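Local coordinates for pyridoxal phosphate homeostasis protein (Bifidobacterium adolescentis ATCC 15703, PDB 3CPG), which probably binds pyridoxal 5'-phosphate and takes part in keeping the supply of that cofactor in balance, at residues A181-I186 against R222-L227; H30-R35 against V50-A55; G129-L132 against T137-S140. One frame throughout, in Å; residues are numbered along the deposited sequence.

Contact 1 of 3, residues A181-I186 against R222-L227; sequences AHAIRI and RKTRDL
Ile184 and Leu227 meet at the outer end of a seam between two neighbouring helices, 183-191 and 211-231, which belong to the helical layer of a TIM barrel. Their terminal methyls make the closest approach, Ile184 CD1 lying 3.6 Å from Leu227 CD1, and the two branched chains lie at a slant to one another. Ile184 reaches this far because CG1 stands beside its backbone N (chi1 -58°) and the chain then runs on extended to CD1, which also lies 4.0 Å from Leu227 CB. Both residues are long and flexible enough to bridge the outer part of the groove.

Deeper in, the side chains become short. Ala183 and Thr224 present one methyl each to the partner helix, Ala183 CB resting 3.7 Å from Thr224 CG2. The closest approach of the backbones is 6.7 Å, between the CA atoms of Ile184 and Thr224. Thr224 rests on Leu201 of strand 196-202, while Ala183 is backed by the loop residues Val167 and Cys178.

Threonine fits here because its two branches can be sorted. CG2 faces the apolar partner, while the hydroxyl is hydrogen-bonded to His220 O one turn earlier in its own helix. Arg225, which leaves that helix away from the seam, grips Asp226 side-on, with NE and NH2 of Arg225 both donating to Asp226 OD1, the NE bond being 2.7 Å long.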
ATOM      1  N   ALA A 181      14.794 -14.376  -3.912  1.00 10.52           N
ATOM      2  CA  ALA A 181      15.925 -14.903  -3.151  1.00 11.10           C
ATOM      3  C   ALA A 181      16.808 -13.804  -2.564  1.00 12.20           C
ATOM      4  O   ALA A 181      17.476 -14.014  -1.550  1.00 12.93           O
ATOM      5  CB  ALA A 181      16.762 -15.837  -4.031  1.00 11.33           C
ATOM      6  N   HIS A 182      16.805 -12.633  -3.193  1.00 11.91           N
ATOM      7  CA  HIS A 182      17.618 -11.517  -2.722  1.00 12.11           C
ATOM      8  C   HIS A 182      16.895 -10.547  -1.785  1.00 11.21           C
ATOM      9  O   HIS A 182      17.504  -9.600  -1.296  1.00 11.41           O
ATOM     10  CB  HIS A 182      18.178 -10.733  -3.917  1.00 14.80           C
ATOM     11  CG  HIS A 182      19.152 -11.510  -4.749  1.00 18.50           C
ATOM     12  ND1 HIS A 182      18.788 -12.615  -5.487  1.00 21.21           N
ATOM     13  CD2 HIS A 182      20.479 -11.340  -4.960  1.00 20.95           C
ATOM     14  CE1 HIS A 182      19.847 -13.093  -6.115  1.00 21.52           C
ATOM     15  NE2 HIS A 182      20.887 -12.337  -5.812  1.00 21.22           N
ATOM     16  N   ALA A 183      15.612 -10.786  -1.525  1.00  9.74           N
ATOM     17  CA  ALA A 183      14.821  -9.900  -0.666  1.00  9.86           C
ATOM     18  C   ALA A 183      15.432  -9.566   0.693  1.00 10.32           C
ATOM     19  O   ALA A 183      15.446  -8.406   1.095  1.00 10.15           O
ATOM     20  CB  ALA A 183      13.424 -10.479  -0.462  1.00  9.39           C
ATOM     21  N   ILE A 184      15.919 -10.573   1.412  1.00  9.46           N
ATOM     22  CA  ILE A 184      16.500 -10.321   2.727  1.00 11.40           C
ATOM     23  C   ILE A 184      17.705  -9.391   2.642  1.00 11.02           C
ATOM     24  O   ILE A 184      17.810  -8.429   3.405  1.00 10.88           O
ATOM     25  CB  ILE A 184      16.926 -11.632   3.417  1.00 12.23           C
ATOM     26  CG1 ILE A 184      15.720 -12.560   3.563  1.00 14.06           C
ATOM     27  CG2 ILE A 184      17.517 -11.325   4.786  1.00 13.94           C
ATOM     28  CD1 ILE A 184      16.065 -13.927   4.133  1.00 16.36           C
ATOM     29  N   ARG A 185      18.607  -9.683   1.708  1.00 11.80           N
ATOM     30  CA  ARG A 185      19.814  -8.885   1.503  1.00 12.96           C
ATOM     31  C   ARG A 185      19.467  -7.434   1.169  1.00 12.43           C
ATOM     32  O   ARG A 185      20.046  -6.502   1.726  1.00 12.12           O
ATOM     33  CB  ARG A 185      20.645  -9.481   0.362  1.00 17.19           C
ATOM     34  CG  ARG A 185      21.922  -8.711   0.046  1.00 23.05           C
ATOM     35  CD  ARG A 185      22.417  -9.019  -1.365  1.00 28.21           C
ATOM     36  NE  ARG A 185      21.460  -8.582  -2.382  1.00 32.61           N
ATOM     37  CZ  ARG A 185      21.659  -8.683  -3.694  1.00 33.39           C
ATOM     38  NH1 ARG A 185      22.784  -9.208  -4.160  1.00 35.58           N
ATOM     39  NH2 ARG A 185      20.732  -8.255  -4.541  1.00 34.75           N
ATOM     40  N   ILE A 186      18.522  -7.248   0.253  1.00  9.92           N
ATOM     41  CA  ILE A 186      18.103  -5.910  -0.153  1.00  9.35           C
ATOM     42  C   ILE A 186      17.467  -5.158   1.012  1.00 10.13           C
ATOM     43  O   ILE A 186      17.727  -3.972   1.212  1.00 10.13           O
ATOM     44  CB  ILE A 186      17.092  -5.982  -1.313  1.00  8.59           C
ATOM     45  CG1 ILE A 186      17.779  -6.567  -2.551  1.00  9.10           C
ATOM     46  CG2 ILE A 186      16.523  -4.600  -1.601  1.00 10.08           C
ATOM     47  CD1 ILE A 186      16.835  -6.913  -3.690  1.00  9.33           C
ATOM     48  N   ARG A 222       5.518 -13.632   3.599  1.00  4.78           N
ATOM     49  CA  ARG A 222       5.388 -13.644   5.053  1.00  5.33           C
ATOM     50  C   ARG A 222       6.657 -14.180   5.721  1.00  6.11           C
ATOM     51  O   ARG A 222       7.150 -13.598   6.685  1.00  5.87           O
ATOM     52  CB  ARG A 222       4.199 -14.500   5.496  1.00  5.83           C
ATOM     53  CG  ARG A 222       4.009 -14.490   7.009  1.00  8.35           C
ATOM     54  CD  ARG A 222       2.990 -15.504   7.498  1.00 13.98           C
ATOM     55  NE  ARG A 222       3.470 -16.878   7.377  1.00 14.59           N
ATOM     56  CZ  ARG A 222       3.062 -17.733   6.447  1.00 15.18           C
ATOM     57  NH1 ARG A 222       2.156 -17.361   5.546  1.00 11.75           N
ATOM     58  NH2 ARG A 222       3.562 -18.963   6.419  1.00 18.74           N
ATOM     59  N   LYS A 223       7.174 -15.294   5.214  1.00  6.28           N
ATOM     60  CA  LYS A 223       8.385 -15.884   5.785  1.00  5.81           C
ATOM     61  C   LYS A 223       9.568 -14.935   5.653  1.00  6.22           C
ATOM     62  O   LYS A 223      10.389 -14.819   6.562  1.00  6.82           O
ATOM     63  CB  LYS A 223       8.713 -17.211   5.096  1.00  7.05           C
ATOM     64  CG  LYS A 223       7.717 -18.316   5.393  1.00  8.48           C
ATOM     65  CD  LYS A 223       8.135 -19.617   4.729  1.00 11.06           C
ATOM     66  CE  LYS A 223       7.135 -20.722   5.023  1.00 12.29           C
ATOM     67  NZ  LYS A 223       7.556 -22.015   4.405  1.00 12.82           N
ATOM     68  N   THR A 224       9.656 -14.266   4.509  1.00  4.93           N
ATOM     69  CA  THR A 224      10.736 -13.319   4.264  1.00  5.42           C
ATOM     70  C   THR A 224      10.642 -12.185   5.280  1.00  4.94           C
ATOM     71  O   THR A 224      11.641 -11.775   5.862  1.00  5.26           O
ATOM     72  CB  THR A 224      10.653 -12.756   2.834  1.00  4.36           C
ATOM     73  OG1 THR A 224      10.885 -13.815   1.895  1.00  5.15           O
ATOM     74  CG2 THR A 224      11.689 -11.654   2.623  1.00  5.40           C
ATOM     75  N   ARG A 225       9.430 -11.684   5.487  1.00  5.09           N
ATOM     76  CA  ARG A 225       9.184 -10.620   6.453  1.00  5.89           C
ATOM     77  C   ARG A 225       9.657 -11.091   7.836  1.00  5.80           C
ATOM     78  O   ARG A 225      10.341 -10.360   8.557  1.00  5.30           O
ATOM     79  CB  ARG A 225       7.682 -10.296   6.470  1.00  4.90           C
ATOM     80  CG  ARG A 225       7.229  -9.137   7.370  1.00  8.42           C
ATOM     81  CD  ARG A 225       7.110  -9.533   8.840  1.00  8.94           C
ATOM     82  NE  ARG A 225       6.317 -10.745   9.058  1.00  9.61           N
ATOM     83  CZ  ARG A 225       4.990 -10.797   9.152  1.00  7.61           C
ATOM     84  NH1 ARG A 225       4.258  -9.696   9.047  1.00  8.09           N
ATOM     85  NH2 ARG A 225       4.393 -11.964   9.366  1.00  9.62           N
ATOM     86  N   ASP A 226       9.303 -12.321   8.197  1.00  5.62           N
ATOM     87  CA  ASP A 226       9.698 -12.854   9.497  1.00  7.11           C
ATOM     88  C   ASP A 226      11.212 -12.913   9.677  1.00  7.24           C
ATOM     89  O   ASP A 226      11.729 -12.575  10.745  1.00  7.71           O
ATOM     90  CB  ASP A 226       9.108 -14.251   9.713  1.00  8.89           C
ATOM     91  CG  ASP A 226       7.599 -14.235   9.852  1.00 11.20           C
ATOM     92  OD1 ASP A 226       7.033 -13.159  10.142  1.00 12.82           O
ATOM     93  OD2 ASP A 226       6.980 -15.306   9.689  1.00 14.59           O
ATOM     94  N   LEU A 227      11.922 -13.346   8.638  1.00  7.91           N
ATOM     95  CA  LEU A 227      13.376 -13.439   8.707  1.00  7.41           C
ATOM     96  C   LEU A 227      14.013 -12.059   8.853  1.00  7.10           C
ATOM     97  O   LEU A 227      14.951 -11.878   9.627  1.00  7.64           O
ATOM     98  CB  LEU A 227      13.928 -14.154   7.464  1.00  7.11           C
ATOM     99  CG  LEU A 227      13.657 -15.663   7.394  1.00  9.42           C
ATOM    100  CD1 LEU A 227      14.209 -16.249   6.101  1.00  9.24           C
ATOM    101  CD2 LEU A 227      14.297 -16.336   8.599  1.00  9.93           C
TER

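Contact 2 of 3, residues H30-R35 against V50-A55; sequences HRVLDR and VRLLAA
Leu52 points toward the helix, and its two methyls are shared between two successive helix residues, Val32 and Leu33. Each of these side chains crosses that of Leu52 at about a right angle, so the contact is made by branch ends meeting across one another rather than by chains lying alongside. Leu52 CD1 touches Val32 CG1 at 3.8 Å. The other methyl, Leu52 CD2, sits 3.7 Å from Leu33 CD2 and is also 4.0 Å from Val32 CG1, so the valine methyl meets both prongs of the leucine fork.

The torsions explain which branches are used. In Val32, CG1 is placed opposite the backbone N (chi1 170°) and thereby carried forward to Leu52. Leu33 starts from a bond that does not aim at the strand; with CG beside the backbone N (chi1 -73°), CD1 carries the chain on and CD2, the side branch, turns to Leu52. A compact valine suits the position facing the sheet, where it also packs on Val263 and Ala266; the longer leucine suits the flank, from which a side chain has to reach inward.

No hydrogen bond joins the two segments. Leu52 also touches Val263 of the adjoining strand and Ile36, one turn on from Val32. Arg35 is paired with Glu251, and Arg51, directed away from the helix, with Glu241. Along segment 30-35, Val32 and Leu33 thus serve the strand while His30, Arg31 and Asp34 are exposed, an amphipathic pattern laid on the outer face of strand 51-55 in the helix-on-strand packing characteristic of a TIM barrel.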
ATOM      1  N   HIS A  30     -18.404  -1.398   2.192  1.00  7.38           N
ATOM      2  CA  HIS A  30     -18.999  -2.239   3.217  1.00  8.13           C
ATOM      3  C   HIS A  30     -18.856  -3.721   2.890  1.00  8.36           C
ATOM      4  O   HIS A  30     -18.561  -4.521   3.776  1.00  9.35           O
ATOM      5  CB  HIS A  30     -20.468  -1.856   3.420  1.00  9.54           C
ATOM      6  CG  HIS A  30     -20.651  -0.503   4.037  1.00 11.17           C
ATOM      7  ND1 HIS A  30     -21.873   0.133   4.100  1.00 14.07           N
ATOM      8  CD2 HIS A  30     -19.765   0.326   4.638  1.00 12.74           C
ATOM      9  CE1 HIS A  30     -21.732   1.293   4.715  1.00 13.06           C
ATOM     10  NE2 HIS A  30     -20.462   1.435   5.053  1.00 12.54           N
ATOM     11  N   ARG A  31     -19.053  -4.091   1.625  1.00  8.38           N
ATOM     12  CA  ARG A  31     -18.924  -5.493   1.224  1.00 10.14           C
ATOM     13  C   ARG A  31     -17.491  -5.976   1.433  1.00 10.10           C
ATOM     14  O   ARG A  31     -17.259  -7.088   1.906  1.00 10.19           O
ATOM     15  CB  ARG A  31     -19.300  -5.690  -0.250  1.00 12.71           C
ATOM     16  CG  ARG A  31     -20.789  -5.798  -0.525  1.00 19.05           C
ATOM     17  CD  ARG A  31     -21.041  -6.447  -1.882  1.00 21.29           C
ATOM     18  NE  ARG A  31     -20.535  -5.640  -2.988  1.00 26.00           N
ATOM     19  CZ  ARG A  31     -21.134  -4.548  -3.451  1.00 26.00           C
ATOM     20  NH1 ARG A  31     -22.268  -4.130  -2.905  1.00 27.63           N
ATOM     21  NH2 ARG A  31     -20.603  -3.876  -4.463  1.00 26.12           N
ATOM     22  N   VAL A  32     -16.533  -5.131   1.071  1.00  8.95           N
ATOM     23  CA  VAL A  32     -15.124  -5.471   1.223  1.00  7.39           C
ATOM     24  C   VAL A  32     -14.749  -5.594   2.693  1.00  8.09           C
ATOM     25  O   VAL A  32     -14.016  -6.505   3.074  1.00  7.73           O
ATOM     26  CB  VAL A  32     -14.217  -4.414   0.546  1.00  5.66           C
ATOM     27  CG1 VAL A  32     -12.754  -4.650   0.924  1.00  5.94           C
ATOM     28  CG2 VAL A  32     -14.380  -4.493  -0.970  1.00  6.03           C
ATOM     29  N   LEU A  33     -15.244  -4.681   3.523  1.00  8.07           N
ATOM     30  CA  LEU A  33     -14.940  -4.746   4.947  1.00  8.05           C
ATOM     31  C   LEU A  33     -15.499  -6.035   5.527  1.00  9.77           C
ATOM     32  O   LEU A  33     -14.857  -6.672   6.366  1.00  9.24           O
ATOM     33  CB  LEU A  33     -15.525  -3.544   5.687  1.00  8.81           C
ATOM     34  CG  LEU A  33     -14.802  -2.222   5.437  1.00  8.44           C
ATOM     35  CD1 LEU A  33     -15.524  -1.098   6.165  1.00  9.03           C
ATOM     36  CD2 LEU A  33     -13.357  -2.331   5.909  1.00 10.03           C
ATOM     37  N   ASP A  34     -16.692  -6.422   5.078  1.00  9.25           N
ATOM     38  CA  ASP A  34     -17.301  -7.657   5.555  1.00 10.45           C
ATOM     39  C   ASP A  34     -16.466  -8.851   5.098  1.00 10.01           C
ATOM     40  O   ASP A  34     -16.263  -9.797   5.854  1.00 11.16           O
ATOM     41  CB  ASP A  34     -18.738  -7.809   5.035  1.00 11.49           C
ATOM     42  CG  ASP A  34     -19.706  -6.821   5.672  1.00 14.26           C
ATOM     43  OD1 ASP A  34     -19.406  -6.293   6.763  1.00 15.77           O
ATOM     44  OD2 ASP A  34     -20.781  -6.587   5.083  1.00 17.88           O
ATOM     45  N   ARG A  35     -15.981  -8.807   3.859  1.00  9.21           N
ATOM     46  CA  ARG A  35     -15.158  -9.898   3.335  1.00  9.83           C
ATOM     47  C   ARG A  35     -13.879 -10.018   4.149  1.00  9.58           C
ATOM     48  O   ARG A  35     -13.431 -11.122   4.466  1.00  8.90           O
ATOM     49  CB  ARG A  35     -14.804  -9.657   1.864  1.00  9.83           C
ATOM     50  CG  ARG A  35     -15.946  -9.909   0.901  1.00 12.09           C
ATOM     51  CD  ARG A  35     -15.553  -9.562  -0.527  1.00 12.92           C
ATOM     52  NE  ARG A  35     -14.431 -10.367  -1.004  1.00 12.75           N
ATOM     53  CZ  ARG A  35     -13.873 -10.230  -2.202  1.00 15.58           C
ATOM     54  NH1 ARG A  35     -14.330  -9.314  -3.046  1.00 15.71           N
ATOM     55  NH2 ARG A  35     -12.869 -11.019  -2.564  1.00 13.65           N
ATOM     56  N   VAL A  50      -6.091  -6.989   9.716  1.00  8.34           N
ATOM     57  CA  VAL A  50      -5.919  -6.585   8.324  1.00  7.99           C
ATOM     58  C   VAL A  50      -6.482  -5.194   8.066  1.00  8.18           C
ATOM     59  O   VAL A  50      -7.617  -4.906   8.435  1.00  9.47           O
ATOM     60  CB  VAL A  50      -6.640  -7.568   7.372  1.00  7.13           C
ATOM     61  CG1 VAL A  50      -6.395  -7.172   5.920  1.00  7.15           C
ATOM     62  CG2 VAL A  50      -6.165  -8.988   7.631  1.00  5.72           C
ATOM     63  N   ARG A  51      -5.686  -4.334   7.437  1.00  6.93           N
ATOM     64  CA  ARG A  51      -6.147  -2.990   7.119  1.00  8.83           C
ATOM     65  C   ARG A  51      -6.489  -2.910   5.641  1.00  9.39           C
ATOM     66  O   ARG A  51      -5.836  -3.537   4.799  1.00  9.33           O
ATOM     67  CB  ARG A  51      -5.084  -1.938   7.456  1.00  9.19           C
ATOM     68  CG  ARG A  51      -4.946  -1.645   8.940  1.00 11.76           C
ATOM     69  CD  ARG A  51      -4.200  -0.342   9.185  1.00 14.55           C
ATOM     70  NE  ARG A  51      -2.800  -0.423   8.784  1.00 16.26           N
ATOM     71  CZ  ARG A  51      -1.972   0.616   8.740  1.00 18.30           C
ATOM     72  NH1 ARG A  51      -2.404   1.828   9.071  1.00 19.28           N
ATOM     73  NH2 ARG A  51      -0.710   0.445   8.372  1.00 18.47           N
ATOM     74  N   LEU A  52      -7.528  -2.144   5.332  1.00  7.88           N
ATOM     75  CA  LEU A  52      -7.966  -1.974   3.959  1.00  6.42           C
ATOM     76  C   LEU A  52      -7.381  -0.717   3.335  1.00  6.79           C
ATOM     77  O   LEU A  52      -7.541   0.384   3.870  1.00  6.56           O
ATOM     78  CB  LEU A  52      -9.494  -1.894   3.897  1.00  5.89           C
ATOM     79  CG  LEU A  52     -10.123  -1.419   2.582  1.00  4.96           C
ATOM     80  CD1 LEU A  52      -9.801  -2.387   1.440  1.00  5.42           C
ATOM     81  CD2 LEU A  52     -11.630  -1.303   2.775  1.00  5.43           C
ATOM     82  N   LEU A  53      -6.690  -0.894   2.213  1.00  5.08           N
ATOM     83  CA  LEU A  53      -6.131   0.224   1.469  1.00  5.76           C
ATOM     84  C   LEU A  53      -6.941   0.281   0.190  1.00  5.53           C
ATOM     85  O   LEU A  53      -7.029  -0.708  -0.539  1.00  6.98           O
ATOM     86  CB  LEU A  53      -4.652   0.002   1.119  1.00  5.23           C
ATOM     87  CG  LEU A  53      -3.990   1.008   0.151  1.00  5.41           C
ATOM     88  CD1 LEU A  53      -2.494   0.882   0.255  1.00  7.22           C
ATOM     89  CD2 LEU A  53      -4.394   0.756  -1.288  1.00  5.62           C
ATOM     90  N   ALA A  54      -7.556   1.424  -0.081  1.00  3.74           N
ATOM     91  CA  ALA A  54      -8.327   1.548  -1.302  1.00  3.41           C
ATOM     92  C   ALA A  54      -7.374   1.994  -2.405  1.00  3.37           C
ATOM     93  O   ALA A  54      -6.664   2.983  -2.245  1.00  3.39           O
ATOM     94  CB  ALA A  54      -9.447   2.572  -1.121  1.00  4.66           C
ATOM     95  N   ALA A  55      -7.332   1.236  -3.497  1.00  4.55           N
ATOM     96  CA  ALA A  55      -6.484   1.574  -4.638  1.00  4.73           C
ATOM     97  C   ALA A  55      -7.330   2.589  -5.388  1.00  5.92           C
ATOM     98  O   ALA A  55      -8.339   2.235  -5.995  1.00  6.34           O
ATOM     99  CB  ALA A  55      -6.232   0.339  -5.499  1.00  4.54           C
TER

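Contact 3 of 3, residues G129-L132 against T137-S140; sequences GKVL and TIES
Ile138 is the one residue of segment 137-140 that meets segment 129-132, and through it the short helix 128-131 packs against the strand that follows it. This is the second half of a beta-alpha-beta unit of the TIM barrel, in which strand 113-119 leads into the helix and the chain returns as the parallel strand 137-141.

The strand segment opens with Thr137, on the opposite side of the strand from Ile138, and its OG1 is hydrogen-bonded to Gln199 OE1. Next comes Ile138, directed toward the helix. With CG1 beside the backbone N (chi1 -63°) and the rest of that branch extended, CD1 is delivered to both Val131 and Leu132. A beta-branched residue serves well here, since it is at ease in a strand and still has a long arm to reach a helix whose nearest CA, that of Val131, is 8.8 Å from the CA of Ile138. Ile138 also packs on Leu123 and on Ile150 of helix 144-157.

Glu139 follows on the other side of the strand, where its buried carboxylate needs polar partners and is hydrogen-bonded to Ser243 OG and His118 ND1, while Ser140 OG is hydrogen-bonded to Gly121 O in the loop before the helix. Across the segments the touch is light and wholly apolar: Ile138 CD1 lies 4.3 Å from Val131 CG2 and 4.5 Å from Leu132 CD2.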
ATOM      1  N   GLY A 129      10.602  13.244  -6.235  1.00  8.23           N
ATOM      2  CA  GLY A 129      10.367  14.555  -5.660  1.00  9.12           C
ATOM      3  C   GLY A 129       8.913  14.981  -5.727  1.00  9.95           C
ATOM      4  O   GLY A 129       8.468  15.806  -4.932  1.00  9.69           O
ATOM      5  N   LYS A 130       8.166  14.423  -6.674  1.00 10.12           N
ATOM      6  CA  LYS A 130       6.753  14.757  -6.827  1.00 11.13           C
ATOM      7  C   LYS A 130       5.895  14.129  -5.728  1.00  9.60           C
ATOM      8  O   LYS A 130       4.866  14.688  -5.341  1.00  9.92           O
ATOM      9  CB  LYS A 130       6.235  14.272  -8.185  1.00 13.13           C
ATOM     10  CG  LYS A 130       6.888  14.925  -9.393  1.00 16.88           C
ATOM     11  CD  LYS A 130       6.487  16.385  -9.524  1.00 20.78           C
ATOM     12  CE  LYS A 130       7.038  16.991 -10.807  1.00 23.12           C
ATOM     13  NZ  LYS A 130       6.559  18.387 -11.012  1.00 26.27           N
ATOM     14  N   VAL A 131       6.315  12.976  -5.216  1.00  8.46           N
ATOM     15  CA  VAL A 131       5.524  12.298  -4.198  1.00  7.76           C
ATOM     16  C   VAL A 131       5.972  12.476  -2.750  1.00  7.47           C
ATOM     17  O   VAL A 131       5.173  12.290  -1.835  1.00  7.16           O
ATOM     18  CB  VAL A 131       5.402  10.780  -4.506  1.00  9.04           C
ATOM     19  CG1 VAL A 131       4.835  10.583  -5.908  1.00 11.21           C
ATOM     20  CG2 VAL A 131       6.753  10.094  -4.372  1.00  8.75           C
ATOM     21  N   LEU A 132       7.229  12.849  -2.528  1.00  6.69           N
ATOM     22  CA  LEU A 132       7.708  13.026  -1.160  1.00  7.08           C
ATOM     23  C   LEU A 132       6.921  14.050  -0.333  1.00  6.82           C
ATOM     24  O   LEU A 132       6.819  13.922   0.884  1.00  6.73           O
ATOM     25  CB  LEU A 132       9.193  13.395  -1.157  1.00  6.95           C
ATOM     26  CG  LEU A 132      10.133  12.266  -1.582  1.00  5.76           C
ATOM     27  CD1 LEU A 132      11.573  12.744  -1.499  1.00  7.95           C
ATOM     28  CD2 LEU A 132       9.926  11.054  -0.676  1.00  6.82           C
ATOM     29  N   THR A 137       4.250   6.652   2.623  1.00  6.42           N
ATOM     30  CA  THR A 137       4.860   5.355   2.361  1.00  4.98           C
ATOM     31  C   THR A 137       4.885   5.025   0.872  1.00  5.53           C
ATOM     32  O   THR A 137       3.884   5.174   0.175  1.00  3.49           O
ATOM     33  CB  THR A 137       4.115   4.208   3.080  1.00  5.68           C
ATOM     34  OG1 THR A 137       4.114   4.435   4.494  1.00  6.80           O
ATOM     35  CG2 THR A 137       4.803   2.875   2.798  1.00  5.39           C
ATOM     36  N   ILE A 138       6.044   4.584   0.393  1.00  4.04           N
ATOM     37  CA  ILE A 138       6.207   4.175  -1.001  1.00  4.33           C
ATOM     38  C   ILE A 138       6.303   2.646  -0.979  1.00  5.35           C
ATOM     39  O   ILE A 138       7.330   2.081  -0.594  1.00  4.45           O
ATOM     40  CB  ILE A 138       7.496   4.766  -1.618  1.00  5.20           C
ATOM     41  CG1 ILE A 138       7.404   6.294  -1.650  1.00  6.70           C
ATOM     42  CG2 ILE A 138       7.697   4.212  -3.026  1.00  4.91           C
ATOM     43  CD1 ILE A 138       8.700   6.989  -2.066  1.00  6.32           C
ATOM     44  N   GLU A 139       5.227   1.980  -1.393  1.00  3.33           N
ATOM     45  CA  GLU A 139       5.166   0.521  -1.372  1.00  3.53           C
ATOM     46  C   GLU A 139       5.874  -0.206  -2.505  1.00  5.50           C
ATOM     47  O   GLU A 139       6.032  -1.426  -2.453  1.00  6.58           O
ATOM     48  CB  GLU A 139       3.705   0.062  -1.371  1.00  2.84           C
ATOM     49  CG  GLU A 139       2.916   0.441  -0.136  1.00  4.81           C
ATOM     50  CD  GLU A 139       1.624  -0.346  -0.026  1.00  4.51           C
ATOM     51  OE1 GLU A 139       1.539  -1.430  -0.644  1.00  5.73           O
ATOM     52  OE2 GLU A 139       0.703   0.101   0.690  1.00  5.37           O
ATOM     53  N   SER A 140       6.311   0.536  -3.515  1.00  4.64           N
ATOM     54  CA  SER A 140       6.928  -0.068  -4.692  1.00  5.89           C
ATOM     55  C   SER A 140       8.450  -0.037  -4.801  1.00  6.47           C
ATOM     56  O   SER A 140       8.982  -0.028  -5.907  1.00  6.81           O
ATOM     57  CB  SER A 140       6.338   0.588  -5.937  1.00  5.80           C
ATOM     58  OG  SER A 140       6.549   1.990  -5.874  1.00  6.92           O
TER

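The three contacts lie in series along one TIM-barrel chain, contact 2 first, then contact 3, then contact 1, all in the one alanine racemase-like barrel domain. Their centres are 22 to 26 Å apart. Contacts 2 and 3 lie on opposite sides of the chain's centre, yet their segments touch in the barrel interior, Leu53 CD1 lying 3.3 Å from Glu139 OE2, through two residues that take no part in either contact proper. These two contacts fix helices 19-42 and 128-131 on the same parallel sheet, while contact 1 joins the neighbouring outer helices 183-191 and 211-231, its nearest atoms about 10 Å from those of contact 3.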